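Local coordinates for protein kallistatin (Homo sapiens, PDB 6F4V) that inhibits tissue kallikrein as a serpin, forming a stable equimolar complex with the protease when its reactive site is cleaved, at residues A[100-105]-A[125-130]; A[175-180]-A[270-275]; A[285-290]-A[294-299]. All coordinates share one frame; numbering follows the deposited sequence.

Interaction 1. Residues A[100-105]-A[125-130]; sequences SHNLKF and NFYDTV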
loop_
_atom_site.group_PDB
_atom_site.type_symbol
_atom_site.label_atom_id
_atom_site.label_comp_id
_atom_site.label_asym_id
_atom_site.label_seq_id
_atom_site.Cartn_x
_atom_site.Cartn_y
_atom_site.Cartn_z
ATOM N N SER A 100 18.522 -17.469 -8.361
ATOM C CA SER A 100 19.933 -17.863 -8.345
ATOM C C SER A 100 20.294 -18.516 -9.691
ATOM O O SER A 100 19.571 -19.395 -10.150
ATOM C CB SER A 100 20.207 -18.841 -7.193
ATOM O OG SER A 100 21.575 -19.251 -7.172
ATOM N N HIS A 101 21.372 -18.052 -10.328
ATOM C CA HIS A 101 21.945 -18.724 -11.514
ATOM C C HIS A 101 22.175 -20.237 -11.337
ATOM O O HIS A 101 22.109 -20.967 -12.311
ATOM C CB HIS A 101 23.291 -18.084 -11.936
ATOM C CG HIS A 101 23.157 -16.951 -12.911
ATOM N ND1 HIS A 101 23.744 -15.718 -12.705
ATOM C CD2 HIS A 101 22.531 -16.873 -14.113
ATOM C CE1 HIS A 101 23.469 -14.923 -13.727
ATOM N NE2 HIS A 101 22.729 -15.598 -14.592
ATOM N N ASN A 102 22.459 -20.696 -10.120
ATOM C CA ASN A 102 22.801 -22.110 -9.865
ATOM C C ASN A 102 21.608 -23.052 -9.809
ATOM O O ASN A 102 21.594 -24.094 -10.464
ATOM C CB ASN A 102 23.547 -22.246 -8.524
ATOM C CG ASN A 102 24.919 -21.603 -8.546
ATOM O OD1 ASN A 102 25.627 -21.676 -9.545
ATOM N ND2 ASN A 102 25.303 -20.972 -7.438
ATOM N N LEU A 103 20.626 -22.662 -9.005
ATOM C CA LEU A 103 19.633 -23.565 -8.447
ATOM C C LEU A 103 18.558 -23.971 -9.465
ATOM O O LEU A 103 18.215 -23.200 -10.372
ATOM C CB LEU A 103 18.999 -22.868 -7.240
ATOM C CG LEU A 103 18.113 -23.631 -6.254
ATOM C CD1 LEU A 103 18.971 -24.464 -5.315
ATOM C CD2 LEU A 103 17.261 -22.653 -5.459
ATOM N N LYS A 104 18.040 -25.189 -9.312
ATOM C CA LYS A 104 16.939 -25.681 -10.145
ATOM C C LYS A 104 15.625 -25.337 -9.438
ATOM O O LYS A 104 15.307 -25.900 -8.375
ATOM C CB LYS A 104 17.048 -27.197 -10.366
ATOM C CG LYS A 104 16.023 -27.793 -11.332
ATOM C CD LYS A 104 15.979 -27.057 -12.674
ATOM C CE LYS A 104 15.486 -27.932 -13.815
ATOM N NZ LYS A 104 14.030 -28.221 -13.718
ATOM N N PHE A 105 14.878 -24.408 -10.023
ATOM C CA PHE A 105 13.570 -24.022 -9.487
ATOM C C PHE A 105 12.504 -24.901 -10.104
ATOM O O PHE A 105 12.644 -25.330 -11.257
ATOM C CB PHE A 105 13.285 -22.552 -9.760
ATOM C CG PHE A 105 14.170 -21.630 -8.967
ATOM C CD1 PHE A 105 15.405 -21.242 -9.463
ATOM C CD2 PHE A 105 13.782 -21.191 -7.710
ATOM C CE1 PHE A 105 16.231 -20.405 -8.729
ATOM C CE2 PHE A 105 14.597 -20.356 -6.968
ATOM C CZ PHE A 105 15.824 -19.962 -7.473
ATOM N N ASN A 125 23.596 -13.674 -9.655
ATOM C CA ASN A 125 24.581 -14.380 -8.841
ATOM C C ASN A 125 24.533 -13.816 -7.432
ATOM O O ASN A 125 25.051 -12.731 -7.172
ATOM C CB ASN A 125 25.980 -14.218 -9.459
ATOM C CG ASN A 125 27.067 -14.847 -8.625
ATOM O OD1 ASN A 125 26.809 -15.694 -7.767
ATOM N ND2 ASN A 125 28.313 -14.443 -8.885
ATOM N N PHE A 126 23.923 -14.562 -6.511
ATOM C CA PHE A 126 23.799 -14.095 -5.118
ATOM C C PHE A 126 25.113 -14.082 -4.310
ATOM O O PHE A 126 25.150 -13.526 -3.209
ATOM C CB PHE A 126 22.679 -14.854 -4.387
ATOM C CG PHE A 126 21.274 -14.421 -4.804
ATOM C CD1 PHE A 126 20.735 -13.228 -4.342
ATOM C CD2 PHE A 126 20.499 -15.208 -5.652
ATOM C CE1 PHE A 126 19.451 -12.833 -4.724
ATOM C CE2 PHE A 126 19.214 -14.819 -6.028
ATOM C CZ PHE A 126 18.701 -13.621 -5.565
ATOM N N TYR A 127 26.182 -14.697 -4.841
ATOM C CA TYR A 127 27.540 -14.503 -4.275
ATOM C C TYR A 127 27.992 -13.056 -4.440
ATOM O O TYR A 127 28.686 -12.515 -3.585
ATOM C CB TYR A 127 28.583 -15.439 -4.917
ATOM C CG TYR A 127 28.290 -16.925 -4.795
ATOM C CD1 TYR A 127 27.957 -17.504 -3.557
ATOM C CD2 TYR A 127 28.369 -17.769 -5.922
ATOM C CE1 TYR A 127 27.690 -18.872 -3.451
ATOM C CE2 TYR A 127 28.108 -19.134 -5.823
ATOM C CZ TYR A 127 27.770 -19.679 -4.588
ATOM O OH TYR A 127 27.509 -21.029 -4.502
ATOM N N ASP A 128 27.587 -12.434 -5.545
ATOM C CA ASP A 128 27.787 -11.008 -5.777
ATOM C C ASP A 128 26.639 -10.222 -5.106
ATOM O O ASP A 128 25.678 -9.805 -5.753
ATOM C CB ASP A 128 27.865 -10.748 -7.284
ATOM C CG ASP A 128 28.224 -9.315 -7.631
ATOM O OD1 ASP A 128 28.425 -8.473 -6.728
ATOM O OD2 ASP A 128 28.280 -9.028 -8.845
ATOM N N THR A 129 26.773 -10.035 -3.803
ATOM C CA THR A 129 25.800 -9.312 -2.996
ATOM C C THR A 129 25.624 -7.872 -3.482
ATOM O O THR A 129 24.491 -7.414 -3.668
ATOM C CB THR A 129 26.214 -9.359 -1.514
ATOM O OG1 THR A 129 26.288 -10.731 -1.103
ATOM C CG2 THR A 129 25.204 -8.621 -0.625
ATOM N N VAL A 130 26.732 -7.170 -3.726
ATOM C CA VAL A 130 26.668 -5.769 -4.169
ATOM C C VAL A 130 25.957 -5.626 -5.528
ATOM O O VAL A 130 25.052 -4.787 -5.686
ATOM C CB VAL A 130 28.075 -5.116 -4.200
ATOM C CG1 VAL A 130 28.072 -3.776 -4.935
ATOM C CG2 VAL A 130 28.587 -4.927 -2.777
HETATM O O HOH W 1 23.358 -17.498 -7.168
#

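Interaction 2. Residues A[175-180]-A[270-275]; sequences KPFISS and LHLPKF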
loop_
_atom_site.group_PDB
_atom_site.type_symbol
_atom_site.label_atom_id
_atom_site.label_comp_id
_atom_site.label_asym_id
_atom_site.label_seq_id
_atom_site.Cartn_x
_atom_site.Cartn_y
_atom_site.Cartn_z
ATOM N N LYS A 175 -10.849 17.752 -9.520
ATOM C CA LYS A 175 -10.997 19.149 -9.089
ATOM C C LYS A 175 -9.638 19.686 -8.569
ATOM O O LYS A 175 -9.374 19.697 -7.352
ATOM C CB LYS A 175 -12.069 19.232 -8.004
ATOM C CG LYS A 175 -13.483 18.890 -8.478
ATOM C CD LYS A 175 -14.372 18.484 -7.312
ATOM C CE LYS A 175 -15.683 17.854 -7.782
ATOM N NZ LYS A 175 -16.655 18.909 -8.124
ATOM N N PRO A 176 -8.769 20.091 -9.493
ATOM C CA PRO A 176 -7.439 20.517 -9.090
ATOM C C PRO A 176 -7.394 21.892 -8.444
ATOM O O PRO A 176 -8.385 22.652 -8.484
ATOM C CB PRO A 176 -6.657 20.541 -10.408
ATOM C CG PRO A 176 -7.677 20.798 -11.467
ATOM C CD PRO A 176 -8.957 20.162 -10.960
ATOM N N PHE A 177 -6.241 22.182 -7.852
ATOM C CA PHE A 177 -5.969 23.441 -7.189
ATOM C C PHE A 177 -5.204 24.334 -8.180
ATOM O O PHE A 177 -4.543 23.839 -9.104
ATOM C CB PHE A 177 -5.107 23.236 -5.943
ATOM C CG PHE A 177 -5.717 22.324 -4.911
ATOM C CD1 PHE A 177 -5.659 20.932 -5.055
ATOM C CD2 PHE A 177 -6.323 22.844 -3.777
ATOM C CE1 PHE A 177 -6.222 20.098 -4.097
ATOM C CE2 PHE A 177 -6.886 22.010 -2.826
ATOM C CZ PHE A 177 -6.828 20.639 -2.984
ATOM N N ILE A 178 -5.317 25.641 -7.977
ATOM C CA ILE A 178 -4.596 26.646 -8.791
ATOM C C ILE A 178 -3.336 26.973 -8.008
ATOM O O ILE A 178 -3.393 27.451 -6.870
ATOM C CB ILE A 178 -5.515 27.868 -9.082
ATOM C CG1 ILE A 178 -6.712 27.437 -9.954
ATOM C CG2 ILE A 178 -4.768 28.991 -9.799
ATOM C CD1 ILE A 178 -7.960 28.279 -9.756
ATOM N N SER A 179 -2.185 26.671 -8.590
ATOM C CA SER A 179 -0.924 26.729 -7.862
ATOM C C SER A 179 -0.507 28.140 -7.427
ATOM O O SER A 179 0.167 28.282 -6.419
ATOM C CB SER A 179 0.193 26.053 -8.651
ATOM O OG SER A 179 0.570 26.835 -9.761
ATOM N N SER A 180 -0.954 29.173 -8.140
ATOM C CA SER A 180 -0.736 30.578 -7.696
ATOM C C SER A 180 -1.370 30.883 -6.324
ATOM O O SER A 180 -0.961 31.812 -5.642
ATOM C CB SER A 180 -1.248 31.574 -8.761
ATOM O OG SER A 180 -2.662 31.566 -8.841
ATOM N N LEU A 270 -11.438 24.584 0.812
ATOM C CA LEU A 270 -10.549 23.453 1.117
ATOM C C LEU A 270 -9.112 23.923 1.157
ATOM O O LEU A 270 -8.608 24.452 0.173
ATOM C CB LEU A 270 -10.701 22.367 0.040
ATOM C CG LEU A 270 -9.746 21.180 0.106
ATOM C CD1 LEU A 270 -9.847 20.478 1.450
ATOM C CD2 LEU A 270 -10.067 20.218 -1.013
ATOM N N HIS A 271 -8.467 23.746 2.294
ATOM C CA HIS A 271 -7.051 24.019 2.451
ATOM C C HIS A 271 -6.390 22.685 2.658
ATOM O O HIS A 271 -6.711 21.996 3.628
ATOM C CB HIS A 271 -6.790 24.897 3.681
ATOM C CG HIS A 271 -7.576 26.171 3.697
ATOM N ND1 HIS A 271 -6.994 27.411 3.520
ATOM C CD2 HIS A 271 -8.898 26.397 3.886
ATOM C CE1 HIS A 271 -7.933 28.346 3.587
ATOM N NE2 HIS A 271 -9.093 27.754 3.822
ATOM N N LEU A 272 -5.468 22.323 1.772
ATOM C CA LEU A 272 -4.864 20.998 1.783
ATOM C C LEU A 272 -3.395 21.169 1.508
ATOM O O LEU A 272 -3.047 21.869 0.559
ATOM C CB LEU A 272 -5.516 20.107 0.744
ATOM C CG LEU A 272 -5.044 18.636 0.640
ATOM C CD1 LEU A 272 -5.459 17.836 1.870
ATOM C CD2 LEU A 272 -5.604 17.997 -0.632
ATOM N N PRO A 273 -2.519 20.574 2.333
ATOM C CA PRO A 273 -1.122 20.834 2.055
ATOM C C PRO A 273 -0.629 20.161 0.800
ATOM O O PRO A 273 -1.131 19.093 0.408
ATOM C CB PRO A 273 -0.375 20.287 3.283
ATOM C CG PRO A 273 -1.421 19.895 4.269
ATOM C CD PRO A 273 -2.706 19.763 3.547
ATOM N N LYS A 274 0.346 20.813 0.190
ATOM C CA LYS A 274 1.205 20.212 -0.808
ATOM C C LYS A 274 2.331 19.581 -0.005
ATOM O O LYS A 274 2.967 20.263 0.801
ATOM C CB LYS A 274 1.766 21.284 -1.742
ATOM C CG LYS A 274 2.765 20.766 -2.764
ATOM C CD LYS A 274 3.251 21.900 -3.657
ATOM C CE LYS A 274 4.335 21.415 -4.608
ATOM N NZ LYS A 274 4.799 22.531 -5.475
ATOM N N PHE A 275 2.591 18.297 -0.215
ATOM C CA PHE A 275 3.512 17.572 0.667
ATOM C C PHE A 275 3.918 16.231 0.117
ATOM O O PHE A 275 3.280 15.668 -0.796
ATOM C CB PHE A 275 2.861 17.328 2.064
ATOM C CG PHE A 275 1.782 16.294 2.054
ATOM C CD1 PHE A 275 0.506 16.621 1.662
ATOM C CD2 PHE A 275 2.048 14.964 2.385
ATOM C CE1 PHE A 275 -0.509 15.677 1.608
ATOM C CE2 PHE A 275 1.036 14.012 2.335
ATOM C CZ PHE A 275 -0.244 14.358 1.917
#

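Interaction 3. Residues A[285-290]-A[294-299]; sequences QILPRL and DLFSKW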
loop_
_atom_site.group_PDB
_atom_site.type_symbol
_atom_site.label_atom_id
_atom_site.label_comp_id
_atom_site.label_asym_id
_atom_site.label_seq_id
_atom_site.Cartn_x
_atom_site.Cartn_y
_atom_site.Cartn_z
ATOM N N GLN A 285 10.128 -8.389 10.539
ATOM C CA GLN A 285 9.994 -8.012 11.949
ATOM C C GLN A 285 8.562 -7.692 12.371
ATOM O O GLN A 285 8.214 -7.896 13.536
ATOM C CB GLN A 285 10.965 -6.865 12.307
ATOM C CG GLN A 285 12.427 -7.306 12.246
ATOM C CD GLN A 285 13.425 -6.149 12.362
ATOM O OE1 GLN A 285 13.034 -4.994 12.464
ATOM N NE2 GLN A 285 14.731 -6.467 12.331
ATOM N N ILE A 286 7.716 -7.272 11.433
ATOM C CA ILE A 286 6.330 -6.872 11.715
ATOM C C ILE A 286 5.299 -7.985 11.547
ATOM O O ILE A 286 4.460 -8.193 12.416
ATOM C CB ILE A 286 5.930 -5.677 10.805
ATOM C CG1 ILE A 286 6.770 -4.434 11.138
ATOM C CG2 ILE A 286 4.434 -5.345 10.904
ATOM C CD1 ILE A 286 6.799 -3.414 9.999
ATOM N N LEU A 287 5.365 -8.709 10.438
ATOM C CA LEU A 287 4.328 -9.655 10.081
ATOM C C LEU A 287 4.140 -10.833 11.001
ATOM O O LEU A 287 3.041 -11.348 11.059
ATOM C CB LEU A 287 4.472 -10.134 8.645
ATOM C CG LEU A 287 4.245 -9.091 7.545
ATOM C CD1 LEU A 287 4.392 -9.763 6.203
ATOM C CD2 LEU A 287 2.931 -8.351 7.621
ATOM N N PRO A 288 5.165 -11.242 11.778
ATOM C CA PRO A 288 4.854 -12.278 12.759
ATOM C C PRO A 288 3.733 -11.893 13.738
ATOM O O PRO A 288 3.072 -12.785 14.285
ATOM C CB PRO A 288 6.189 -12.459 13.506
ATOM C CG PRO A 288 7.201 -12.137 12.472
ATOM C CD PRO A 288 6.609 -10.961 11.733
ATOM N N ARG A 289 3.519 -10.595 13.962
ATOM C CA ARG A 289 2.422 -10.132 14.794
ATOM C C ARG A 289 1.092 -9.948 14.075
ATOM O O ARG A 289 0.128 -9.554 14.719
ATOM C CB ARG A 289 2.829 -8.870 15.537
ATOM C CG ARG A 289 3.946 -9.148 16.516
ATOM C CD ARG A 289 4.334 -7.940 17.353
ATOM N NE ARG A 289 4.759 -6.771 16.589
ATOM C CZ ARG A 289 5.891 -6.670 15.886
ATOM N NH1 ARG A 289 6.743 -7.687 15.777
ATOM N NH2 ARG A 289 6.161 -5.547 15.238
ATOM N N LEU A 290 1.026 -10.265 12.776
ATOM C CA LEU A 290 -0.213 -10.218 12.001
ATOM C C LEU A 290 -0.588 -11.568 11.411
ATOM O O LEU A 290 -1.297 -11.620 10.416
ATOM C CB LEU A 290 -0.074 -9.191 10.871
ATOM C CG LEU A 290 0.082 -7.750 11.303
ATOM C CD1 LEU A 290 0.345 -6.826 10.125
ATOM C CD2 LEU A 290 -1.152 -7.292 12.072
ATOM N N ASP A 294 4.390 -18.689 11.303
ATOM C CA ASP A 294 4.885 -19.876 10.596
ATOM C C ASP A 294 5.892 -19.510 9.525
ATOM O O ASP A 294 6.988 -20.084 9.473
ATOM C CB ASP A 294 3.773 -20.719 9.981
ATOM C CG ASP A 294 4.319 -21.900 9.172
ATOM O OD1 ASP A 294 4.700 -22.893 9.828
ATOM O OD2 ASP A 294 4.390 -21.818 7.910
ATOM N N LEU A 295 5.531 -18.557 8.668
ATOM C CA LEU A 295 6.379 -18.212 7.530
ATOM C C LEU A 295 7.788 -17.784 7.929
ATOM O O LEU A 295 8.781 -18.108 7.229
ATOM C CB LEU A 295 5.710 -17.112 6.659
ATOM C CG LEU A 295 6.547 -16.577 5.505
ATOM C CD1 LEU A 295 6.892 -17.705 4.540
ATOM C CD2 LEU A 295 5.833 -15.469 4.735
ATOM N N PHE A 296 7.880 -17.041 9.018
ATOM C CA PHE A 296 9.165 -16.516 9.503
ATOM C C PHE A 296 9.847 -17.408 10.539
ATOM O O PHE A 296 10.793 -16.968 11.189
ATOM C CB PHE A 296 8.966 -15.098 10.022
ATOM C CG PHE A 296 8.622 -14.141 8.917
ATOM C CD1 PHE A 296 9.601 -13.754 8.014
ATOM C CD2 PHE A 296 7.327 -13.707 8.727
ATOM C CE1 PHE A 296 9.281 -12.917 6.936
ATOM C CE2 PHE A 296 7.019 -12.833 7.691
ATOM C CZ PHE A 296 7.999 -12.440 6.802
ATOM N N SER A 297 9.413 -18.656 10.642
ATOM C CA SER A 297 9.980 -19.606 11.602
ATOM C C SER A 297 10.824 -20.634 10.896
ATOM O O SER A 297 10.802 -20.760 9.672
ATOM C CB SER A 297 8.853 -20.313 12.357
ATOM O OG SER A 297 8.240 -21.293 11.529
ATOM N N LYS A 298 11.536 -21.418 11.707
ATOM C CA LYS A 298 12.269 -22.557 11.235
ATOM C C LYS A 298 11.374 -23.666 10.636
ATOM O O LYS A 298 11.894 -24.625 10.017
ATOM C CB LYS A 298 13.110 -23.113 12.406
ATOM C CG LYS A 298 12.312 -23.829 13.489
ATOM C CD LYS A 298 13.197 -24.270 14.657
ATOM C CE LYS A 298 13.595 -23.163 15.571
ATOM N NZ LYS A 298 12.438 -22.691 16.358
ATOM N N TRP A 299 10.051 -23.574 10.830
ATOM C CA TRP A 299 9.117 -24.603 10.406
ATOM C C TRP A 299 8.450 -24.394 9.045
ATOM O O TRP A 299 7.765 -25.285 8.567
ATOM C CB TRP A 299 8.039 -24.786 11.470
ATOM C CG TRP A 299 8.635 -24.988 12.809
ATOM C CD1 TRP A 299 8.671 -24.104 13.828
ATOM C CD2 TRP A 299 9.345 -26.153 13.252
ATOM N NE1 TRP A 299 9.334 -24.664 14.909
ATOM C CE2 TRP A 299 9.767 -25.912 14.569
ATOM C CE3 TRP A 299 9.669 -27.369 12.650
ATOM C CZ2 TRP A 299 10.484 -26.859 15.317
ATOM C CZ3 TRP A 299 10.407 -28.326 13.424
ATOM C CH2 TRP A 299 10.781 -28.051 14.703
#

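Interaction 1. Residues A[100-105]-A[125-130]
S100 and F126 meet with the phenylalanine ring presenting its edge: CE2 of F126 comes to 3.6 Å from the backbone N of S100, which lies in the plane of the ring, while CD2 of F126 is 4.0 Å from CB of S100. Setting CG anti to the carbonyl carbon (chi1 -74°) brings that edge to S100, and the ring also packs on V159 and V162 of strand 159-172. N102 and Y127 meet at the surface. Their side chains cross at about a right angle, the amide and ring planes are 53° apart, and ND2 of N102 stands 3.7 Å from OH of Y127, a van der Waals approach rather than a bond. N125 N lies obliquely off the H101 ring, 3.7 Å from ND1 of H101. Within 125-130, an Asx turn shapes the loop: N125 OD1 accepts from Y127 N at 3.2 Å from above its carbonyl plane, and D128 then caps the start of helix 129-143. One water is hydrogen-bonded to both OG of S100 and N of F126, accepting from the latter at 3.1 Å. Three touches thus share the contact, S100 and F126 buried and two polar pairs nearer solvent, and the bonded link between the segments runs through water.

Interaction 2. Residues A[175-180]-A[270-275]
The segment 175-180 lies next to what in serpins is called the breach, the end of the main sheet where the reactive loop enters it, and it packs on the 270-273 part of the broken strand 269-282, in the sheet C region. K175, first in order, is held elsewhere: its NZ bonds to OH of Y265 and the carbonyl O of H206, and its own O takes NE2 of Q202. F177 makes the whole contact with 270-275. Its side chain leaves the backbone toward the strand, CG anti to the carbonyl carbon (chi1 -59°), which drives the far end of the ring between two leucines. L270 and L272 flank H271, which points the other way, so both project from the same side of the strand and cross the phenylalanine at about a right angle. M200 and Q202 of strand 193-202 lie beside the ring, as does M222, and W173 meets it edge-to-face, while the backbone of F177 bonds to that of E326, close to the start of the inserted strand 328-340. A second protein chain, probably the C-terminal fragment that cleavage generates, still bound, continues the sheet as a parallel ladder beside L270 and H271 and lays an aromatic side chain on each leucine. At the centre, both leucines approach the ring obliquely: CZ of F177 sits between their methyls, 3.7 Å from CD2 of L272 and 3.8 Å from CD2 of L270, while CE1 of F177 leans to CD2 of L272 and CE2 of F177 to CD2 of L270, each at 4.1 Å.

Interaction 3. Residues A[285-290]-A[294-299]
The short helix 283-286 follows directly on a strand of the main serpin sheet, and a little further along the chain a type I turn, D294 to S297, rests against L287 and P288, in the segment that follows from that helix. One aromatic residue spans the join. F296 points at 285-290 with CG anti to its carbonyl carbon (chi1 -67°), and one side of its ring does the touching: CE2 of F296 lies 3.8 Å from CB of L287, and CD2 of F296 is 4.1 Å from CG of P288. The proline ring and the phenylalanine cross at about a right angle, and both aliphatic neighbours come to the aromatic obliquely. Each side of this apolar touch is shaped by bonds of its own. In 285-290, NH1 of R289 reaches back to O of Q285 at 2.7 Å, in the carbonyl plane, and the guanidinium lies with one face over O of I286; NE of R289 adds a salt bridge to E23. In 294-299, O of D294 is gripped twice, by S297 N at 3.0 Å and by S297 OG at 2.7 Å. That same OG accepts from W299 N at 3.0 Å, an ST turn that carries the chain away from F296. Three elements border the contact: Y40 of helix 33-44 lies against both L287 and F296, A313 of strand 312-324 meets F296, and helix 6-23 receives other residues of 285-290, namely I286, R289 and L290.

How the interactions relate
Interactions 1 and 2 lie toward opposite ends of the molecule around strands of the serpin sheet, whose strand 328-340 is inserted between 159-172 and 312-324, as in a cleaved, relaxed inhibitor; interaction 3 sits beside helices 6-23 and 33-44. The centres of interactions 1 and 2 are 48 Å apart, yet strand 159-172 connects them: its beginning meets F126 and S100, and its far end leads toward 175-180. Strand 269-282, which carries part of interaction 2, is followed directly in the chain by helix 283-286 of interaction 3, although the two centres are 42 Å apart. Interactions 1 and 3 have centres 25 Å apart. None includes a residue of the sodium site or the glycan pocket.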